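Local atomic coordinates of alpha-L-rhamnosidase (Aspergillus terreus, PDB entry 6GSZ), a protein that probably hydrolyses terminal non-reducing alpha-L-rhamnose residues in alpha-L-rhamnosides, and binds calcium ions. Residues A[168-173]-A[307-312]; A[420-425]-A[453-458]; A[523-528]-A[600-605]. All blocks are in the same frame, centred on the assembly; numbering follows the deposited sequence.

Contact 1 (A[168-173]-A[307-312]); sequences DHVMAP and PPVRRV. With PG4 (tetraethylene glycol), chain B; EDO (1,2-ethanediol), chain C.
R310, on strand 309-315, reaches along D168 and H169 of the loop that follows strand 164-165. Its CB points away from the loop overall, yet still lies 4.0 Å from D168 O. CG stands beside the backbone N (chi1 -67°), which turns the chain back until CG lies 3.6 Å from D168 O. The chain then runs extended, and CD passes beside the D168 carboxylate. NE donates to D168 OD1 at 2.9 Å, as part of a salt bridge. The bond lies in the guanidinium plane but meets the carboxylate from above its own plane. At the tip, R310 NH2 donates at 2.9 Å to O1 of a tetraethylene glycol, probably from the crystallisation liquor. That O1 also donates to D168 OD1 and accepts from H169 NE2. R310 NH1 forms a salt bridge with D425.

P308 packs against both flat groups. Its CB lies over one face of the H169 ring, 3.5 Å from the centroid, as a CH-pi contact. Its CG sits over the centre of the R310 guanidinium.

Behind these groups, V170 N bonds to V309 O at 2.9 Å. V170 CG2 meets V309 CG1 at 3.9 Å. One water bridges D168 O and R311 N, and another bridges V170 O and V309 N. The loop runs across strand 309-315, an outermost strand of a four-stranded antiparallel sheet, and is pinned to it by these bonds.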
loop_
_atom_site.group_PDB
_atom_site.type_symbol
_atom_site.label_atom_id
_atom_site.label_comp_id
_atom_site.label_asym_id
_atom_site.label_seq_id
_atom_site.Cartn_x
_atom_site.Cartn_y
_atom_site.Cartn_z
ATOM N N ASP A 168 -15.794 -5.530 -9.541
ATOM C CA ASP A 168 -15.883 -4.412 -8.593
ATOM C C ASP A 168 -14.538 -3.691 -8.435
ATOM O O ASP A 168 -14.280 -3.010 -7.426
ATOM C CB ASP A 168 -16.412 -4.880 -7.250
ATOM C CG ASP A 168 -15.558 -5.933 -6.574
ATOM O OD1 ASP A 168 -14.508 -6.278 -7.128
ATOM O OD2 ASP A 168 -15.970 -6.389 -5.492
ATOM N N HIS A 169 -13.649 -3.851 -9.419
ATOM C CA HIS A 169 -12.402 -3.132 -9.418
ATOM C C HIS A 169 -12.611 -1.719 -9.963
ATOM O O HIS A 169 -13.268 -1.538 -11.032
ATOM C CB HIS A 169 -11.323 -3.809 -10.271
ATOM C CG HIS A 169 -11.026 -5.237 -9.967
ATOM N ND1 HIS A 169 -9.929 -5.841 -10.530
ATOM C CD2 HIS A 169 -11.704 -6.189 -9.283
ATOM C CE1 HIS A 169 -9.902 -7.118 -10.136
ATOM N NE2 HIS A 169 -10.989 -7.364 -9.394
ATOM N N VAL A 170 -12.004 -0.722 -9.331
ATOM C CA VAL A 170 -12.044 0.646 -9.821
ATOM C C VAL A 170 -10.613 1.103 -10.059
ATOM O O VAL A 170 -9.645 0.459 -9.620
ATOM C CB VAL A 170 -12.804 1.597 -8.889
ATOM C CG1 VAL A 170 -14.258 1.196 -8.798
ATOM C CG2 VAL A 170 -12.157 1.676 -7.525
ATOM N N MET A 171 -10.444 2.210 -10.767
ATOM C CA MET A 171 -9.118 2.704 -11.170
ATOM C C MET A 171 -8.250 1.572 -11.751
ATOM O O MET A 171 -7.049 1.466 -11.491
ATOM C CB MET A 171 -8.417 3.442 -10.031
ATOM C CG MET A 171 -9.249 4.605 -9.481
ATOM S SD MET A 171 -9.652 5.868 -10.657
ATOM C CE MET A 171 -8.090 6.725 -10.755
ATOM N N ALA A 172 -8.869 0.717 -12.578
ATOM C CA ALA A 172 -8.262 -0.490 -13.102
ATOM C C ALA A 172 -7.613 -0.216 -14.444
ATOM O O ALA A 172 -8.221 0.478 -15.281
ATOM C CB ALA A 172 -9.322 -1.556 -13.243
ATOM N N PRO A 173 -6.424 -0.756 -14.756
ATOM C CA PRO A 173 -5.672 -1.753 -13.981
ATOM C C PRO A 173 -4.689 -1.216 -12.955
ATOM O O PRO A 173 -3.953 -2.016 -12.363
ATOM C CB PRO A 173 -4.909 -2.475 -15.120
ATOM C CG PRO A 173 -4.544 -1.343 -16.061
ATOM C CD PRO A 173 -5.813 -0.536 -16.065
ATOM N N PRO A 307 -3.939 -7.280 -4.508
ATOM C CA PRO A 307 -5.358 -7.055 -4.678
ATOM C C PRO A 307 -5.591 -5.783 -5.466
ATOM O O PRO A 307 -4.711 -4.938 -5.588
ATOM C CB PRO A 307 -5.847 -6.876 -3.238
ATOM C CG PRO A 307 -4.670 -6.246 -2.543
ATOM C CD PRO A 307 -3.428 -6.843 -3.187
ATOM N N PRO A 308 -6.803 -5.649 -6.030
ATOM C CA PRO A 308 -7.159 -4.468 -6.804
ATOM C C PRO A 308 -7.556 -3.301 -5.914
ATOM O O PRO A 308 -7.780 -3.436 -4.721
ATOM C CB PRO A 308 -8.382 -4.955 -7.607
ATOM C CG PRO A 308 -9.044 -5.925 -6.693
ATOM C CD PRO A 308 -7.904 -6.613 -5.974
ATOM N N VAL A 309 -7.704 -2.149 -6.562
ATOM C CA VAL A 309 -8.333 -0.981 -5.934
ATOM C C VAL A 309 -9.844 -1.210 -5.982
ATOM O O VAL A 309 -10.393 -1.562 -7.045
ATOM C CB VAL A 309 -7.906 0.333 -6.617
ATOM C CG1 VAL A 309 -8.604 1.533 -5.990
ATOM C CG2 VAL A 309 -6.378 0.495 -6.528
ATOM N N ARG A 310 -10.515 -0.999 -4.853
ATOM C CA ARG A 310 -11.947 -1.151 -4.732
ATOM C C ARG A 310 -12.521 0.023 -3.951
ATOM O O ARG A 310 -11.820 0.763 -3.260
ATOM C CB ARG A 310 -12.322 -2.436 -4.005
ATOM C CG ARG A 310 -11.976 -3.705 -4.769
ATOM C CD ARG A 310 -12.830 -4.892 -4.318
ATOM N NE ARG A 310 -12.550 -6.130 -5.013
ATOM C CZ ARG A 310 -11.648 -7.042 -4.654
ATOM N NH1 ARG A 310 -10.957 -6.896 -3.524
ATOM N NH2 ARG A 310 -11.470 -8.102 -5.442
ATOM N N ARG A 311 -13.852 0.140 -4.090
ATOM C CA ARG A 311 -14.658 0.917 -3.205
ATOM C C ARG A 311 -14.809 0.094 -1.924
ATOM O O ARG A 311 -15.611 -0.828 -1.860
ATOM C CB ARG A 311 -16.016 1.216 -3.843
ATOM C CG ARG A 311 -15.962 1.928 -5.194
ATOM C CD ARG A 311 -17.228 1.720 -6.024
ATOM N NE ARG A 311 -18.390 2.453 -5.511
ATOM C CZ ARG A 311 -19.402 1.921 -4.815
ATOM N NH1 ARG A 311 -19.395 0.615 -4.495
ATOM N NH2 ARG A 311 -20.415 2.710 -4.453
ATOM N N VAL A 312 -13.959 0.398 -0.946
ATOM C CA VAL A 312 -13.821 -0.472 0.211
ATOM C C VAL A 312 -14.912 -0.189 1.245
ATOM O O VAL A 312 -15.369 -1.128 1.930
ATOM C CB VAL A 312 -12.403 -0.361 0.799
ATOM C CG1 VAL A 312 -12.217 -1.144 2.064
ATOM C CG2 VAL A 312 -11.406 -0.862 -0.216
HETATM O O1 PG4 B . -13.235 -8.791 -7.677
HETATM C C1 PG4 B . -13.989 -9.148 -8.860
HETATM C C2 PG4 B . -15.171 -9.845 -8.241
HETATM O O2 PG4 B . -16.195 -8.918 -8.556
HETATM C C3 PG4 B . -17.321 -8.921 -7.673
HETATM C C4 PG4 B . -18.450 -8.159 -8.362
HETATM O O3 PG4 B . -18.726 -8.882 -9.559
HETATM C C5 PG4 B . -19.810 -8.259 -10.300
HETATM C C6 PG4 B . -20.111 -9.108 -11.536
HETATM O O4 PG4 B . -18.966 -9.186 -12.403
HETATM C C7 PG4 B . -18.414 -10.473 -12.759
HETATM C C8 PG4 B . -17.844 -11.190 -11.507
HETATM O O5 PG4 B . -16.647 -10.541 -11.045
HETATM C C1 EDO C . -0.664 -4.060 -6.559
HETATM O O1 EDO C . -1.195 -2.756 -6.993
HETATM C C2 EDO C . -1.738 -5.057 -6.112
HETATM O O2 EDO C . -2.018 -5.026 -4.650
HETATM O O HOH W 1 -15.482 -1.731 -5.546
HETATM O O HOH W 2 -8.157 -1.966 -9.502
#

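Contact 2 (A[420-425]-A[453-458]); sequences IVVHSD and NFFSIP. With EDO (1,2-ethanediol), chain C; ACT (acetate ion), chain D.
S424 and the loop F454-S456 are joined by two hydrogen bonds, one from the backbone of S424 and one to its side chain. S424 N donates to F454 O at 2.9 Å, in the plane of that carbonyl. S424 CB points toward the loop, and OG lies beside its own backbone N (chi1 -69°). From there OG accepts a 2.9 Å bond from S456 N. One serine thus grips the loop at two successive peptide groups. Within the loop, the bond from I457 N to F455 O closes a gamma turn centred on S456, and F455 N donates back to I457 O.

The ring contacts centre on F455. CG is anti to the backbone N (chi1 -161°), which swings the ring back to the strand. V422 CG1 touches its CE2 at 3.5 Å, and the carbonyl oxygen V422 O lies at the ring edge, 3.3 Å from CE2. The ring also stacks with Y395. F454 packs away from the strand and stacks with F490.

The histidine is held by polar bonds at both ring nitrogens. H423 CB rests 3.4 Å from F454 O, but the ring leads away from the loop. ND1 donates to S424 O at 2.8 Å, coming from above the carbonyl plane. NE2 donates to acetate O at 2.8 Å, almost straight at 175°. The acetate probably comes from the crystallisation liquor.

With both nitrogens donating, the geometry is consistent with a positively charged H423 in this crystal. The loop itself is fixed to the end of strand 417-424 chiefly by neutral bonds, among buried aromatic rings.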
loop_
_atom_site.group_PDB
_atom_site.type_symbol
_atom_site.label_atom_id
_atom_site.label_comp_id
_atom_site.label_asym_id
_atom_site.label_seq_id
_atom_site.Cartn_x
_atom_site.Cartn_y
_atom_site.Cartn_z
ATOM N N ILE A 420 -17.100 7.770 -0.692
ATOM C CA ILE A 420 -16.674 6.433 -1.013
ATOM C C ILE A 420 -15.172 6.394 -0.782
ATOM O O ILE A 420 -14.440 7.145 -1.364
ATOM C CB ILE A 420 -17.015 6.075 -2.464
ATOM C CG1 ILE A 420 -18.486 6.360 -2.810
ATOM C CG2 ILE A 420 -16.617 4.638 -2.788
ATOM C CD1 ILE A 420 -19.505 5.593 -2.008
ATOM N N VAL A 421 -14.758 5.468 0.091
ATOM C CA VAL A 421 -13.373 5.245 0.479
ATOM C C VAL A 421 -12.770 4.213 -0.475
ATOM O O VAL A 421 -13.315 3.124 -0.581
ATOM C CB VAL A 421 -13.246 4.790 1.936
ATOM C CG1 VAL A 421 -11.757 4.599 2.280
ATOM C CG2 VAL A 421 -13.933 5.790 2.882
ATOM N N VAL A 422 -11.696 4.620 -1.191
ATOM C CA VAL A 422 -11.150 3.834 -2.294
ATOM C C VAL A 422 -9.655 3.616 -2.014
ATOM O O VAL A 422 -8.939 4.568 -1.775
ATOM C CB VAL A 422 -11.386 4.579 -3.621
ATOM C CG1 VAL A 422 -10.759 3.836 -4.796
ATOM C CG2 VAL A 422 -12.855 4.861 -3.899
ATOM N N HIS A 423 -9.217 2.348 -2.118
ATOM C CA HIS A 423 -7.803 2.024 -2.006
ATOM C C HIS A 423 -7.580 0.569 -2.416
ATOM O O HIS A 423 -8.547 -0.197 -2.624
ATOM C CB HIS A 423 -7.216 2.273 -0.597
ATOM C CG HIS A 423 -7.873 1.563 0.539
ATOM N ND1 HIS A 423 -7.573 0.243 0.854
ATOM C CD2 HIS A 423 -8.786 1.987 1.448
ATOM C CE1 HIS A 423 -8.289 -0.113 1.944
ATOM N NE2 HIS A 423 -9.019 0.947 2.364
ATOM N N SER A 424 -6.285 0.186 -2.475
ATOM C CA SER A 424 -5.946 -1.211 -2.717
ATOM C C SER A 424 -6.506 -2.081 -1.589
ATOM O O SER A 424 -6.243 -1.818 -0.407
ATOM C CB SER A 424 -4.435 -1.364 -2.841
ATOM O OG SER A 424 -3.980 -0.738 -4.038
ATOM N N ASP A 425 -7.255 -3.121 -1.960
ATOM C CA ASP A 425 -8.126 -3.825 -1.001
ATOM C C ASP A 425 -7.385 -4.991 -0.327
ATOM O O ASP A 425 -7.691 -6.137 -0.534
ATOM C CB ASP A 425 -9.424 -4.269 -1.669
ATOM C CG ASP A 425 -10.518 -4.741 -0.727
ATOM O OD1 ASP A 425 -10.397 -4.529 0.490
ATOM O OD2 ASP A 425 -11.449 -5.382 -1.234
ATOM N N ASN A 453 -2.965 6.135 0.956
ATOM C CA ASN A 453 -1.741 6.122 0.200
ATOM C C ASN A 453 -1.293 4.723 -0.254
ATOM O O ASN A 453 -0.214 4.603 -0.866
ATOM C CB ASN A 453 -0.644 6.804 0.985
ATOM C CG ASN A 453 -0.847 8.297 1.059
ATOM O OD1 ASN A 453 -0.732 8.980 0.022
ATOM N ND2 ASN A 453 -1.163 8.824 2.244
ATOM N N PHE A 454 -2.119 3.696 -0.064
ATOM C CA PHE A 454 -1.888 2.392 -0.696
ATOM C C PHE A 454 -2.936 2.277 -1.799
ATOM O O PHE A 454 -4.001 1.725 -1.607
ATOM C CB PHE A 454 -1.906 1.272 0.348
ATOM C CG PHE A 454 -0.572 1.033 1.021
ATOM C CD1 PHE A 454 0.050 2.014 1.789
ATOM C CD2 PHE A 454 0.116 -0.139 0.761
ATOM C CE1 PHE A 454 1.289 1.769 2.381
ATOM C CE2 PHE A 454 1.358 -0.359 1.348
ATOM C CZ PHE A 454 1.949 0.614 2.091
ATOM N N PHE A 455 -2.653 2.994 -2.890
ATOM C CA PHE A 455 -3.643 3.195 -3.982
ATOM C C PHE A 455 -2.966 2.771 -5.281
ATOM O O PHE A 455 -2.450 3.657 -5.988
ATOM C CB PHE A 455 -4.056 4.663 -4.034
ATOM C CG PHE A 455 -5.352 4.966 -4.751
ATOM C CD1 PHE A 455 -5.425 4.978 -6.150
ATOM C CD2 PHE A 455 -6.518 5.213 -4.042
ATOM C CE1 PHE A 455 -6.610 5.248 -6.796
ATOM C CE2 PHE A 455 -7.701 5.494 -4.708
ATOM C CZ PHE A 455 -7.752 5.505 -6.070
ATOM N N SER A 456 -2.885 1.453 -5.519
ATOM C CA SER A 456 -2.158 0.752 -6.646
ATOM C C SER A 456 -0.642 0.697 -6.336
ATOM O O SER A 456 -0.054 -0.362 -6.445
ATOM C CB SER A 456 -2.493 1.316 -8.066
ATOM O OG SER A 456 -1.933 0.495 -9.026
ATOM N N ILE A 457 -0.060 1.864 -6.016
ATOM C CA ILE A 457 1.348 2.049 -5.632
ATOM C C ILE A 457 1.357 2.761 -4.268
ATOM O O ILE A 457 0.354 3.363 -3.875
ATOM C CB ILE A 457 2.110 2.858 -6.697
ATOM C CG1 ILE A 457 1.549 4.278 -6.817
ATOM C CG2 ILE A 457 2.126 2.138 -8.027
ATOM C CD1 ILE A 457 2.522 5.269 -7.426
ATOM N N PRO A 458 2.462 2.698 -3.499
ATOM C CA PRO A 458 2.562 3.419 -2.244
ATOM C C PRO A 458 2.916 4.876 -2.524
ATOM O O PRO A 458 4.057 5.195 -2.867
ATOM C CB PRO A 458 3.668 2.668 -1.495
ATOM C CG PRO A 458 4.550 2.112 -2.614
ATOM C CD PRO A 458 3.665 1.948 -3.827
HETATM C C1 EDO C . -0.664 -4.060 -6.559
HETATM O O1 EDO C . -1.195 -2.756 -6.993
HETATM C C2 EDO C . -1.738 -5.057 -6.112
HETATM O O2 EDO C . -2.018 -5.026 -4.650
HETATM C C ACT D . -11.823 0.996 5.171
HETATM O O ACT D . -10.742 0.966 4.513
HETATM O OXT ACT D . -12.467 2.056 5.515
HETATM C CH3 ACT D . -12.396 -0.337 5.611
#

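Contact 3 (A[523-528]-A[600-605]); sequences PTSIWG and LVSDAY. With BGC (beta-D-glucopyranose), chain E.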
loop_
_atom_site.group_PDB
_atom_site.type_symbol
_atom_site.label_atom_id
_atom_site.label_comp_id
_atom_site.label_asym_id
_atom_site.label_seq_id
_atom_site.Cartn_x
_atom_site.Cartn_y
_atom_site.Cartn_z
ATOM N N PRO A 523 22.015 9.319 -7.599
ATOM C CA PRO A 523 21.699 8.364 -6.525
ATOM C C PRO A 523 21.652 9.028 -5.139
ATOM O O PRO A 523 22.521 9.835 -4.800
ATOM C CB PRO A 523 22.873 7.382 -6.591
ATOM C CG PRO A 523 23.432 7.535 -8.000
ATOM C CD PRO A 523 23.245 8.985 -8.328
ATOM N N THR A 524 20.655 8.644 -4.322
ATOM C CA THR A 524 20.501 9.216 -2.969
ATOM C C THR A 524 20.359 8.094 -1.929
ATOM O O THR A 524 19.782 7.036 -2.179
ATOM C CB THR A 524 19.294 10.156 -2.875
ATOM O OG1 THR A 524 18.062 9.481 -3.184
ATOM C CG2 THR A 524 19.492 11.346 -3.780
ATOM N N SER A 525 20.820 8.416 -0.722
ATOM C CA SER A 525 20.614 7.556 0.447
ATOM C C SER A 525 19.146 7.629 0.863
ATOM O O SER A 525 18.460 8.603 0.525
ATOM C CB SER A 525 21.483 7.998 1.588
ATOM O OG SER A 525 21.036 9.230 2.108
ATOM N N ILE A 526 18.664 6.571 1.514
ATOM C CA ILE A 526 17.313 6.412 2.107
ATOM C C ILE A 526 16.283 6.126 1.002
ATOM O O ILE A 526 15.613 5.127 1.061
ATOM C CB ILE A 526 16.891 7.576 3.024
ATOM C CG1 ILE A 526 17.990 7.914 4.048
ATOM C CG2 ILE A 526 15.567 7.238 3.702
ATOM C CD1 ILE A 526 17.720 9.172 4.809
ATOM N N TRP A 527 16.149 7.074 0.071
ATOM C CA TRP A 527 15.330 6.942 -1.142
ATOM C C TRP A 527 15.911 5.807 -1.990
ATOM O O TRP A 527 15.239 4.791 -2.138
ATOM C CB TRP A 527 15.298 8.304 -1.854
ATOM C CG TRP A 527 14.264 9.225 -1.275
ATOM C CD1 TRP A 527 13.071 9.563 -1.845
ATOM C CD2 TRP A 527 14.291 9.929 -0.015
ATOM N NE1 TRP A 527 12.365 10.391 -1.026
ATOM C CE2 TRP A 527 13.077 10.619 0.118
ATOM C CE3 TRP A 527 15.214 10.031 1.036
ATOM C CZ2 TRP A 527 12.760 11.406 1.224
ATOM C CZ3 TRP A 527 14.893 10.797 2.141
ATOM C CH2 TRP A 527 13.687 11.485 2.238
ATOM N N GLY A 528 17.172 5.887 -2.410
ATOM C CA GLY A 528 17.711 4.815 -3.191
ATOM C C GLY A 528 17.814 3.512 -2.401
ATOM O O GLY A 528 17.679 2.417 -2.954
ATOM N N LEU A 600 26.669 12.667 6.784
ATOM C CA LEU A 600 26.644 11.828 8.001
ATOM C C LEU A 600 25.426 10.901 7.897
ATOM O O LEU A 600 25.518 9.672 8.063
ATOM C CB LEU A 600 26.549 12.735 9.219
ATOM C CG LEU A 600 26.595 12.085 10.610
ATOM C CD1 LEU A 600 26.905 13.190 11.626
ATOM C CD2 LEU A 600 25.266 11.423 10.964
ATOM N N VAL A 601 24.275 11.498 7.529
ATOM C CA VAL A 601 23.039 10.728 7.365
ATOM C C VAL A 601 23.212 9.660 6.278
ATOM O O VAL A 601 22.866 8.480 6.460
ATOM C CB VAL A 601 21.825 11.633 7.069
ATOM C CG1 VAL A 601 20.583 10.856 6.679
ATOM C CG2 VAL A 601 21.494 12.514 8.261
ATOM N N SER A 602 23.723 10.089 5.120
ATOM C CA SER A 602 23.867 9.194 3.983
ATOM C C SER A 602 24.803 8.015 4.278
ATOM O O SER A 602 24.549 6.873 3.891
ATOM C CB SER A 602 24.317 9.990 2.766
ATOM O OG SER A 602 23.324 10.918 2.326
ATOM N N ASP A 603 25.939 8.332 4.902
ATOM C CA ASP A 603 26.906 7.294 5.221
ATOM C C ASP A 603 26.343 6.311 6.239
ATOM O O ASP A 603 26.614 5.080 6.112
ATOM C CB ASP A 603 28.184 7.921 5.768
ATOM C CG ASP A 603 29.040 8.623 4.723
ATOM O OD1 ASP A 603 28.792 8.420 3.493
ATOM O OD2 ASP A 603 29.974 9.375 5.138
ATOM N N ALA A 604 25.545 6.819 7.184
ATOM C CA ALA A 604 24.900 5.906 8.155
ATOM C C ALA A 604 24.004 4.912 7.407
ATOM O O ALA A 604 24.062 3.699 7.668
ATOM C CB ALA A 604 24.141 6.671 9.191
ATOM N N TYR A 605 23.195 5.437 6.460
ATOM C CA TYR A 605 22.325 4.574 5.694
ATOM C C TYR A 605 23.076 3.637 4.713
ATOM O O TYR A 605 22.600 2.521 4.433
ATOM C CB TYR A 605 21.235 5.377 4.981
ATOM C CG TYR A 605 20.016 5.596 5.828
ATOM C CD1 TYR A 605 19.938 6.658 6.723
ATOM C CD2 TYR A 605 18.949 4.718 5.769
ATOM C CE1 TYR A 605 18.809 6.880 7.494
ATOM C CE2 TYR A 605 17.819 4.920 6.554
ATOM C CZ TYR A 605 17.743 6.000 7.421
ATOM O OH TYR A 605 16.615 6.177 8.198
HETATM C C2 BGC E . 7.862 12.979 -0.544
HETATM C C3 BGC E . 9.333 13.061 -0.250
HETATM C C4 BGC E . 10.196 13.821 -1.232
HETATM C C5 BGC E . 9.507 15.084 -1.426
HETATM C C6 BGC E . 10.393 15.873 -2.369
HETATM C C1 BGC E . 7.332 14.359 -0.896
HETATM O O1 BGC E . 5.928 14.277 -1.037
HETATM O O2 BGC E . 7.134 12.782 0.645
HETATM O O3 BGC E . 9.818 11.830 -0.359
HETATM O O4 BGC E . 11.583 14.026 -0.878
HETATM O O5 BGC E . 8.126 14.985 -1.904
HETATM O O6 BGC E . 9.705 17.076 -2.724
#
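The helical six-hairpin glycosidase domain, an (alpha/alpha)6 barrel in this family, holds this contact between a pocket-lining loop and helix 598-619. I526 and S525 of the loop pack on V601, S602 and Y605 of the helix. The I526 CG1 methylene sits over the centre of one face of the Y605 ring, 3.5 Å from the centroid and only 9° off the normal. This is a CH-pi contact. CG1 reaches it from beside the I526 backbone N (chi1 -49°), and CD1 continues to V601 CG1 at 3.8 Å. The Y605 hydroxyl is hydrogen-bonded to A697 O and H700 NE2, which hold the far end of the ring.

The polar link is between two buried hydroxyls. S525 OG donates to S602 OG at 2.9 Å. S602 OG in turn bonds to K598 O one helical turn earlier, so the loop is tied into the helix backbone.

Next along the loop, W527 takes no part in the helix contact. It belongs to the pocket that holds beta-D-glucopyranose, together with D460, D473 and H761. Its indole edge faces the sugar, and NE1 donates to glucose O3 at 3.0 Å.

The contacts follow one another along the chain, each closing before the next opens. Contacts 1 and 2 are neighbours, with centres 8 Å apart. Strands 309-315 and 417-424 lie side by side in one antiparallel sheet, where V309 packs against V422 and V312 N probably hydrogen-bonds to V421 O. Contact 2 also links this sheet to the loop after helix 437-453, in the helical domain. Contact 3 lies wholly within that domain, with its centre about 28 Å from that of contact 2 and 35 Å from that of contact 1. Contact 1 ties a loop to the sheet, contact 2 joins the sheet to the helical domain, and contact 3 sits beside the sugar pocket.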